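Local atomic coordinates of alpha-1,6-mannanase (Bacteroides thetaiotaomicron, PDB entry 4V1S), a protein that probably hydrolyses alpha-1,6-mannosidic linkages in mannan, as a family 76 glycoside hydrolase from a gut symbiont that uses such polysaccharides. Residues 127-132 with 139-144; 207-212 with 268-273; 186-191 with 198-203. All blocks are in the same frame, centred on the assembly; numbering follows the deposited sequence.

Contact 1 of 3, residues 127-132 with 139-144; sequences YATLPT and DRFYDE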
loop_
_atom_site.group_PDB
_atom_site.type_symbol
_atom_site.label_atom_id
_atom_site.label_comp_id
_atom_site.label_asym_id
_atom_site.label_seq_id
_atom_site.Cartn_x
_atom_site.Cartn_y
_atom_site.Cartn_z
ATOM N N TYR A 127 -14.167 -4.540 -5.509
ATOM C CA TYR A 127 -14.121 -3.084 -5.545
ATOM C C TYR A 127 -13.769 -2.561 -6.960
ATOM O O TYR A 127 -12.986 -3.165 -7.657
ATOM C CB TYR A 127 -13.074 -2.543 -4.567
ATOM C CG TYR A 127 -13.460 -2.658 -3.105
ATOM C CD1 TYR A 127 -14.367 -1.767 -2.522
ATOM C CD2 TYR A 127 -12.954 -3.678 -2.309
ATOM C CE1 TYR A 127 -14.780 -1.919 -1.190
ATOM C CE2 TYR A 127 -13.328 -3.802 -0.972
ATOM C CZ TYR A 127 -14.245 -2.913 -0.411
ATOM O OH TYR A 127 -14.605 -3.063 0.914
ATOM N N ALA A 128 -14.386 -1.434 -7.299
ATOM C CA ALA A 128 -14.136 -0.644 -8.526
ATOM C C ALA A 128 -13.239 0.547 -8.243
ATOM O O ALA A 128 -13.108 1.002 -7.087
ATOM C CB ALA A 128 -15.449 -0.215 -9.148
ATOM N N THR A 129 -12.676 1.088 -9.327
ATOM C CA THR A 129 -11.779 2.199 -9.221
ATOM C C THR A 129 -12.520 3.500 -8.867
ATOM O O THR A 129 -11.953 4.401 -8.249
ATOM C CB THR A 129 -10.959 2.375 -10.504
ATOM O OG1 THR A 129 -9.769 3.108 -10.202
ATOM C CG2 THR A 129 -11.763 2.990 -11.626
ATOM N N LEU A 130 -13.786 3.575 -9.246
ATOM C CA LEU A 130 -14.654 4.700 -8.918
ATOM C C LEU A 130 -15.951 4.191 -8.290
ATOM O O LEU A 130 -16.272 3.011 -8.372
ATOM C CB LEU A 130 -14.961 5.485 -10.197
ATOM C CG LEU A 130 -13.853 6.389 -10.754
ATOM C CD1 LEU A 130 -14.139 6.803 -12.183
ATOM C CD2 LEU A 130 -13.631 7.613 -9.870
ATOM N N PRO A 131 -16.725 5.091 -7.659
ATOM C CA PRO A 131 -17.981 4.653 -7.105
ATOM C C PRO A 131 -18.846 3.936 -8.123
ATOM O O PRO A 131 -18.893 4.319 -9.295
ATOM C CB PRO A 131 -18.621 5.953 -6.634
ATOM C CG PRO A 131 -17.428 6.767 -6.195
ATOM C CD PRO A 131 -16.405 6.470 -7.280
ATOM N N THR A 132 -19.521 2.899 -7.649
ATOM C CA THR A 132 -20.327 2.043 -8.505
ATOM C C THR A 132 -21.487 1.492 -7.686
ATOM O O THR A 132 -21.655 1.811 -6.515
ATOM C CB THR A 132 -19.446 0.909 -9.102
ATOM O OG1 THR A 132 -20.110 0.267 -10.195
ATOM C CG2 THR A 132 -19.052 -0.099 -8.053
ATOM N N ASP A 139 -15.264 -0.514 -13.494
ATOM C CA ASP A 139 -13.905 -0.633 -14.022
ATOM C C ASP A 139 -13.088 -1.142 -12.853
ATOM O O ASP A 139 -12.828 -0.398 -11.899
ATOM C CB ASP A 139 -13.418 0.733 -14.523
ATOM C CG ASP A 139 -12.213 0.658 -15.455
ATOM O OD1 ASP A 139 -11.833 -0.437 -15.953
ATOM O OD2 ASP A 139 -11.631 1.747 -15.724
ATOM N N ARG A 140 -12.721 -2.429 -12.906
ATOM C CA ARG A 140 -12.085 -3.068 -11.737
ATOM C C ARG A 140 -10.674 -3.551 -12.016
ATOM O O ARG A 140 -10.366 -3.936 -13.162
ATOM C CB ARG A 140 -12.942 -4.197 -11.191
ATOM C CG ARG A 140 -14.367 -3.766 -10.862
ATOM C CD ARG A 140 -15.123 -4.785 -10.055
ATOM N NE ARG A 140 -15.405 -5.990 -10.848
ATOM C CZ ARG A 140 -16.213 -6.972 -10.445
ATOM N NH1 ARG A 140 -16.824 -6.899 -9.283
ATOM N NH2 ARG A 140 -16.445 -8.021 -11.221
ATOM N N PHE A 141 -9.837 -3.440 -10.975
ATOM C CA PHE A 141 -8.397 -3.694 -11.017
ATOM C C PHE A 141 -8.011 -4.684 -9.955
ATOM O O PHE A 141 -8.408 -4.552 -8.805
ATOM C CB PHE A 141 -7.645 -2.367 -10.826
ATOM C CG PHE A 141 -7.902 -1.396 -11.952
ATOM C CD1 PHE A 141 -9.100 -0.659 -11.992
ATOM C CD2 PHE A 141 -7.014 -1.267 -12.984
ATOM C CE1 PHE A 141 -9.355 0.228 -13.016
ATOM C CE2 PHE A 141 -7.285 -0.398 -14.040
ATOM C CZ PHE A 141 -8.463 0.323 -14.056
ATOM N N TYR A 142 -7.226 -5.678 -10.350
ATOM C CA TYR A 142 -6.893 -6.741 -9.420
ATOM C C TYR A 142 -5.934 -6.202 -8.353
ATOM O O TYR A 142 -6.011 -6.633 -7.209
ATOM C CB TYR A 142 -6.348 -7.979 -10.151
ATOM C CG TYR A 142 -7.354 -8.569 -11.113
ATOM C CD1 TYR A 142 -8.447 -9.274 -10.649
ATOM C CD2 TYR A 142 -7.246 -8.380 -12.488
ATOM C CE1 TYR A 142 -9.394 -9.811 -11.532
ATOM C CE2 TYR A 142 -8.196 -8.911 -13.362
ATOM C CZ TYR A 142 -9.264 -9.635 -12.868
ATOM O OH TYR A 142 -10.217 -10.184 -13.711
ATOM N N ASP A 143 -5.077 -5.245 -8.712
ATOM C CA ASP A 143 -4.190 -4.640 -7.731
ATOM C C ASP A 143 -4.941 -3.800 -6.692
ATOM O O ASP A 143 -4.708 -3.959 -5.498
ATOM C CB ASP A 143 -3.014 -3.874 -8.359
ATOM C CG ASP A 143 -3.443 -2.704 -9.221
ATOM O OD1 ASP A 143 -4.603 -2.677 -9.683
ATOM O OD2 ASP A 143 -2.606 -1.802 -9.473
ATOM N N GLU A 144 -5.877 -2.959 -7.143
ATOM C CA GLU A 144 -6.624 -2.106 -6.219
ATOM C C GLU A 144 -7.309 -2.970 -5.155
ATOM O O GLU A 144 -7.367 -2.599 -3.981
ATOM C CB GLU A 144 -7.676 -1.259 -6.944
ATOM C CG GLU A 144 -7.082 -0.163 -7.786
ATOM C CD GLU A 144 -8.104 0.643 -8.569
ATOM O OE1 GLU A 144 -9.289 0.241 -8.633
ATOM O OE2 GLU A 144 -7.684 1.679 -9.188
HETATM O O HOH W 1 -10.718 -1.988 -8.812
#
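Arg140 runs its aliphatic chain past the backbone of Tyr127, the last residue of strand 124-127, and of Ala128 just after it, while Thr129 meets Asp139, Phe141 and Glu144. Followed outward, Arg140 CB lies 3.7 Å from Tyr127 O. The next atom, CG, stands beside the backbone N (chi1 -54°), which brings it alongside the same carbonyl and leaves 4.1 Å from Arg140 CG to Ala128 CB. CD also passes Tyr127 O, and a bend at chi3 then carries the guanidinium out of the contact: NE forms a salt bridge with Glu191, and NH1 bonds to Ile124 O. Thr129 is fixed at two points. Thr129 N donates to Asp139 O over 3.0 Å. A chi1 of -158° turns the hydroxyl away from the backbone N, and Thr129 OG1 donates to the syn lone pair of Glu144 OE2 at 2.7 Å. Thr129 CB sits obliquely by the Phe141 ring, 3.7 Å from Phe141 CE1. Water 1 accepts from Phe141 N at 2.8 Å and lies within bonding distance of Tyr127 O and Glu144 OE1. With OE2 holding the hydroxyl and OE1 within reach of the water, rotation of the Glu144 carboxylate would tend to be restricted. At this first turn of helix 142-159, a glycerol, probably from the crystallisation liquor, bonds to Asp143 OD2 and may mark a pocket. The chemistry implies a polar joint between loop and helix start.

Contact 2 of 3, residues 207-212 with 268-273; sequences VTMLSC and GFMIRS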
loop_
_atom_site.group_PDB
_atom_site.type_symbol
_atom_site.label_atom_id
_atom_site.label_comp_id
_atom_site.label_asym_id
_atom_site.label_seq_id
_atom_site.Cartn_x
_atom_site.Cartn_y
_atom_site.Cartn_z
ATOM N N VAL A 207 0.640 -7.517 -3.975
ATOM C CA VAL A 207 -0.424 -7.209 -3.029
ATOM C C VAL A 207 -1.317 -8.441 -2.779
ATOM O O VAL A 207 -1.892 -8.611 -1.699
ATOM C CB VAL A 207 -1.301 -6.004 -3.433
ATOM C CG1 VAL A 207 -0.463 -4.745 -3.481
ATOM C CG2 VAL A 207 -2.074 -6.215 -4.731
ATOM N N THR A 208 -1.461 -9.305 -3.790
ATOM C CA THR A 208 -2.233 -10.514 -3.591
ATOM C C THR A 208 -1.490 -11.474 -2.628
ATOM O O THR A 208 -2.106 -12.050 -1.733
ATOM C CB THR A 208 -2.582 -11.161 -4.934
ATOM O OG1 THR A 208 -3.334 -10.269 -5.722
ATOM C CG2 THR A 208 -3.379 -12.421 -4.780
ATOM N N MET A 209 -0.171 -11.618 -2.796
ATOM C CA MET A 209 0.609 -12.393 -1.880
ATOM C C MET A 209 0.516 -11.891 -0.446
ATOM O O MET A 209 0.307 -12.678 0.479
ATOM C CB MET A 209 2.086 -12.431 -2.293
ATOM C CG MET A 209 2.352 -13.299 -3.529
ATOM S SD MET A 209 3.947 -12.992 -4.331
ATOM C CE MET A 209 5.040 -13.022 -2.916
ATOM N N LEU A 210 0.650 -10.587 -0.253
ATOM C CA LEU A 210 0.615 -10.046 1.088
ATOM C C LEU A 210 -0.775 -10.258 1.701
ATOM O O LEU A 210 -0.889 -10.640 2.860
ATOM C CB LEU A 210 1.030 -8.572 1.107
ATOM C CG LEU A 210 1.102 -7.981 2.515
ATOM C CD1 LEU A 210 2.089 -8.734 3.404
ATOM C CD2 LEU A 210 1.500 -6.523 2.458
ATOM N N SER A 211 -1.819 -10.026 0.916
ATOM C CA SER A 211 -3.193 -10.244 1.369
ATOM C C SER A 211 -3.407 -11.703 1.770
ATOM O O SER A 211 -4.002 -12.001 2.819
ATOM C CB SER A 211 -4.193 -9.868 0.277
ATOM O OG SER A 211 -4.172 -8.486 -0.035
ATOM N N CYS A 212 -2.938 -12.614 0.914
ATOM C CA CYS A 212 -3.005 -14.048 1.201
ATOM C C CYS A 212 -2.320 -14.382 2.525
ATOM O O CYS A 212 -2.864 -15.121 3.339
ATOM C CB CYS A 212 -2.363 -14.876 0.078
ATOM S SG CYS A 212 -3.375 -15.117 -1.387
ATOM N N GLY A 268 8.975 -3.354 -2.578
ATOM C CA GLY A 268 8.512 -3.252 -1.201
ATOM C C GLY A 268 7.397 -4.227 -0.862
ATOM O O GLY A 268 7.440 -4.889 0.152
ATOM N N PHE A 269 6.375 -4.318 -1.702
ATOM C CA PHE A 269 5.306 -5.242 -1.406
ATOM C C PHE A 269 5.772 -6.712 -1.498
ATOM O O PHE A 269 5.256 -7.536 -0.766
ATOM C CB PHE A 269 4.081 -5.038 -2.287
ATOM C CG PHE A 269 3.166 -3.914 -1.830
ATOM C CD1 PHE A 269 2.337 -4.093 -0.725
ATOM C CD2 PHE A 269 3.043 -2.745 -2.565
ATOM C CE1 PHE A 269 1.469 -3.108 -0.326
ATOM C CE2 PHE A 269 2.155 -1.762 -2.173
ATOM C CZ PHE A 269 1.373 -1.957 -1.062
ATOM N N MET A 270 6.764 -7.017 -2.339
ATOM C CA MET A 270 7.369 -8.348 -2.330
ATOM C C MET A 270 8.142 -8.622 -1.038
ATOM O O MET A 270 7.981 -9.679 -0.450
ATOM C CB MET A 270 8.241 -8.621 -3.563
ATOM C CG MET A 270 7.477 -8.681 -4.899
ATOM S SD MET A 270 6.228 -9.984 -5.031
ATOM C CE MET A 270 7.323 -11.379 -5.220
ATOM N N ILE A 271 8.895 -7.639 -0.568
ATOM C CA ILE A 271 9.617 -7.755 0.693
ATOM C C ILE A 271 8.617 -8.062 1.832
ATOM O O ILE A 271 8.822 -8.990 2.624
ATOM C CB ILE A 271 10.450 -6.491 0.983
ATOM C CG1 ILE A 271 11.611 -6.374 0.008
ATOM C CG2 ILE A 271 10.974 -6.503 2.418
ATOM C CD1 ILE A 271 12.114 -4.931 -0.102
ATOM N N ARG A 272 7.551 -7.266 1.944
ATOM C CA ARG A 272 6.605 -7.477 3.026
ATOM C C ARG A 272 6.013 -8.896 2.949
ATOM O O ARG A 272 5.830 -9.582 3.969
ATOM C CB ARG A 272 5.501 -6.428 2.984
ATOM C CG ARG A 272 5.995 -5.011 3.144
ATOM C CD ARG A 272 4.861 -4.065 3.501
ATOM N NE ARG A 272 4.495 -4.326 4.886
ATOM C CZ ARG A 272 3.347 -4.032 5.470
ATOM N NH1 ARG A 272 2.366 -3.422 4.810
ATOM N NH2 ARG A 272 3.191 -4.351 6.756
ATOM N N SER A 273 5.706 -9.334 1.730
ATOM C CA SER A 273 5.166 -10.680 1.510
ATOM C C SER A 273 6.156 -11.744 1.945
ATOM O O SER A 273 5.794 -12.676 2.673
ATOM C CB SER A 273 4.779 -10.866 0.044
ATOM O OG SER A 273 3.720 -9.997 -0.329
#
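Val207 packs on the ring of Phe269 in this helix pair, whose short axes approach to 8.5 Å and run in similar directions, 25° apart. Val207 CG1 lies over the centre of the Phe269 ring, 3.9 Å from the centroid and only 4° off the normal, a CH-pi contact. Leu210 CD2 comes instead to the ring edge, 4.1 Å from Phe269 CD1, and Trp147 packs edge-to-face against the same ring. An alanine in place of Phe269 would probably leave Val207 CG1 without its aromatic face and open a gap beside Leu210 CD2. Among the purely apolar contacts, the two methionines cross, Met209 CE lying 3.6 Å from Met270 CE; bends in both chains bring sulfur and methyl groups together. A methyl over a charged planar group is a third kind: Leu210, its chi1 near trans at -176°, lays CD2 over one face of the Arg272 guanidinium, which is salt-bridged through NE to Asp325. Each helix also has a serine hydroxyl bonded to its own backbone, Ser211 OG to Val207 O and, at 2.9 Å, Ser273 OG to Phe269 O. Ser273 OG also faces Leu210 N at 3.1 Å, at an angle too poor for a hydrogen bond. Two near-parallel helices, with helix 222-239 between them in sequence, fit the (alpha/alpha)6 barrel of this family.

Contact 3 of 3, residues 186-191 with 198-203; sequences GIYFQE and VQKNTI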
loop_
_atom_site.group_PDB
_atom_site.type_symbol
_atom_site.label_atom_id
_atom_site.label_comp_id
_atom_site.label_asym_id
_atom_site.label_seq_id
_atom_site.Cartn_x
_atom_site.Cartn_y
_atom_site.Cartn_z
ATOM N N GLY A 186 0.476 -15.891 -12.597
ATOM C CA GLY A 186 0.413 -14.444 -12.446
ATOM C C GLY A 186 -0.987 -13.901 -12.639
ATOM O O GLY A 186 -1.931 -14.633 -12.993
ATOM N N ILE A 187 -1.107 -12.607 -12.386
ATOM C CA ILE A 187 -2.400 -11.933 -12.272
ATOM C C ILE A 187 -2.414 -10.716 -13.198
ATOM O O ILE A 187 -1.493 -9.914 -13.200
ATOM C CB ILE A 187 -2.670 -11.533 -10.802
ATOM C CG1 ILE A 187 -2.756 -12.791 -9.942
ATOM C CG2 ILE A 187 -3.946 -10.669 -10.647
ATOM C CD1 ILE A 187 -2.828 -12.539 -8.449
ATOM N N TYR A 188 -3.498 -10.597 -13.974
ATOM C CA TYR A 188 -3.690 -9.488 -14.870
ATOM C C TYR A 188 -3.730 -8.177 -14.115
ATOM O O TYR A 188 -4.165 -8.124 -12.972
ATOM C CB TYR A 188 -4.999 -9.629 -15.659
ATOM C CG TYR A 188 -5.103 -10.867 -16.491
ATOM C CD1 TYR A 188 -4.520 -10.944 -17.757
ATOM C CD2 TYR A 188 -5.781 -11.970 -16.001
ATOM C CE1 TYR A 188 -4.623 -12.104 -18.502
ATOM C CE2 TYR A 188 -5.886 -13.124 -16.745
ATOM C CZ TYR A 188 -5.303 -13.179 -17.986
ATOM O OH TYR A 188 -5.413 -14.325 -18.711
ATOM N N PHE A 189 -3.348 -7.086 -14.781
ATOM C CA PHE A 189 -3.535 -5.797 -14.170
ATOM C C PHE A 189 -4.989 -5.499 -13.873
ATOM O O PHE A 189 -5.304 -5.051 -12.786
ATOM C CB PHE A 189 -2.988 -4.720 -15.113
ATOM C CG PHE A 189 -2.998 -3.324 -14.545
ATOM C CD1 PHE A 189 -2.421 -3.055 -13.307
ATOM C CD2 PHE A 189 -3.648 -2.289 -15.222
ATOM C CE1 PHE A 189 -2.460 -1.782 -12.777
ATOM C CE2 PHE A 189 -3.670 -0.996 -14.699
ATOM C CZ PHE A 189 -3.086 -0.747 -13.469
ATOM N N GLN A 190 -5.852 -5.725 -14.874
ATOM C CA GLN A 190 -7.223 -5.279 -14.782
ATOM C C GLN A 190 -8.235 -6.206 -15.477
ATOM O O GLN A 190 -7.873 -7.099 -16.270
ATOM C CB GLN A 190 -7.358 -3.896 -15.306
ATOM C CG GLN A 190 -7.268 -3.798 -16.807
ATOM C CD GLN A 190 -7.327 -2.355 -17.271
ATOM O OE1 GLN A 190 -8.284 -1.610 -16.993
ATOM N NE2 GLN A 190 -6.302 -1.952 -17.968
ATOM N N GLU A 191 -9.492 -6.004 -15.119
ATOM C CA GLU A 191 -10.578 -6.915 -15.496
ATOM C C GLU A 191 -11.033 -6.624 -16.919
ATOM O O GLU A 191 -11.395 -7.545 -17.668
ATOM C CB GLU A 191 -11.745 -6.765 -14.526
ATOM C CG GLU A 191 -12.929 -7.672 -14.825
ATOM C CD GLU A 191 -14.059 -7.453 -13.833
ATOM O OE1 GLU A 191 -14.365 -6.259 -13.499
ATOM O OE2 GLU A 191 -14.645 -8.472 -13.410
ATOM N N VAL A 198 -2.843 -6.177 -22.862
ATOM C CA VAL A 198 -3.105 -7.215 -21.872
ATOM C C VAL A 198 -1.756 -7.632 -21.253
ATOM O O VAL A 198 -0.795 -7.958 -21.948
ATOM C CB VAL A 198 -3.837 -8.431 -22.477
ATOM C CG1 VAL A 198 -4.075 -9.511 -21.425
ATOM C CG2 VAL A 198 -5.168 -8.013 -23.078
ATOM N N GLN A 199 -1.709 -7.645 -19.928
ATOM C CA GLN A 199 -0.457 -7.848 -19.217
ATOM C C GLN A 199 -0.715 -8.343 -17.811
ATOM O O GLN A 199 -1.809 -8.145 -17.260
ATOM C CB GLN A 199 0.355 -6.546 -19.191
ATOM C CG GLN A 199 -0.381 -5.382 -18.543
ATOM C CD GLN A 199 0.325 -4.076 -18.751
ATOM O OE1 GLN A 199 0.210 -3.431 -19.818
ATOM N NE2 GLN A 199 1.078 -3.673 -17.750
ATOM N N LYS A 200 0.310 -8.987 -17.253
ATOM C CA LYS A 200 0.328 -9.442 -15.866
ATOM C C LYS A 200 1.455 -8.725 -15.139
ATOM O O LYS A 200 2.530 -8.522 -15.682
ATOM C CB LYS A 200 0.459 -10.975 -15.771
ATOM C CG LYS A 200 -0.743 -11.678 -16.373
ATOM C CD LYS A 200 -0.737 -13.156 -16.078
ATOM C CE LYS A 200 -2.088 -13.794 -16.400
ATOM N NZ LYS A 200 -2.171 -15.185 -15.861
ATOM N N ASN A 201 1.181 -8.329 -13.906
ATOM C CA ASN A 201 1.925 -7.244 -13.244
ATOM C C ASN A 201 2.430 -7.647 -11.857
ATOM O O ASN A 201 1.737 -8.312 -11.081
ATOM C CB ASN A 201 1.025 -5.984 -13.132
ATOM C CG ASN A 201 0.625 -5.449 -14.486
ATOM O OD1 ASN A 201 1.012 -4.331 -14.880
ATOM N ND2 ASN A 201 -0.112 -6.253 -15.225
ATOM N N THR A 202 3.669 -7.262 -11.577
ATOM C CA THR A 202 4.270 -7.535 -10.312
ATOM C C THR A 202 3.407 -7.023 -9.167
ATOM O O THR A 202 3.241 -7.730 -8.187
ATOM C CB THR A 202 5.668 -6.909 -10.232
ATOM O OG1 THR A 202 6.464 -7.436 -11.293
ATOM C CG2 THR A 202 6.302 -7.215 -8.888
ATOM N N ILE A 203 2.845 -5.831 -9.303
ATOM C CA ILE A 203 2.092 -5.267 -8.182
ATOM C C ILE A 203 0.897 -6.161 -7.855
ATOM O O ILE A 203 0.577 -6.350 -6.681
ATOM C CB ILE A 203 1.681 -3.794 -8.373
ATOM C CG1 ILE A 203 1.063 -3.231 -7.077
ATOM C CG2 ILE A 203 0.752 -3.609 -9.565
ATOM C CD1 ILE A 203 2.004 -3.246 -5.881
HETATM O O HOH W 2 1.075 -11.038 -11.562
#
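Tyr188 and Lys200 form an isolated beta bridge, with CA atoms 4.1 Å apart; the touching parts run 111° to each other, which agrees with a single bridge and no longer ladder. Backbone bonds flank the pair, Asn201 N to Ile187 O at 3.2 Å and Phe189 N to Gln199 O at 3.1 Å. Lys200 leaves the backbone with CG beside N (chi1 -64°), and the extended chain beyond CG carries CE over the centre of the Tyr188 ring, 3.7 Å from the centroid. Lys200 NZ remains over that face in a cation-pi contact and donates to Gly186 O at 2.9 Å from well above the carbonyl plane. Its stronger partner is Asp180, which also takes the Tyr188 hydroxyl, so one carboxylate ties both side chains together. Lys200 CD packs against Gly186, where a beta carbon would crowd it and also press on the preceding carbonyl oxygen, so that glycine suits the position. Val198 CG1 approaches the Tyr188 ring obliquely. Phe189 sets its ring obliquely to the Asn201 amide, whose ND2 lies 3.3 Å from Phe189 CB. Asn201 OD1 is hydrogen-bonded to a glycerol and accepts another bond, at 2.9 Å, from Gln199 NE2.

How the contacts relate
Along the chain the order is contact 1, contact 3, contact 2, each closing before the next opens, all within the family 76 range. Their centres lie about 14 Å (1 to 3), 15 Å (2 to 3) and 19 Å (1 to 2) apart. Contacts 2 and 3 share helix 202-219, and Ile203 CD1 at its start lies 3.5 Å from Phe269 CD2. Contacts 1 and 3 adjoin where Tyr142 N approaches Phe189 O at 3.2 Å, probably a hydrogen bond. Contact 2 is nearest the chain centre, among the barrel helices; the other two lie where loops lead into helices 142-159 and 202-219. Glycerol is bonded at Asp143 and at Asn201, which may point to a pocket there.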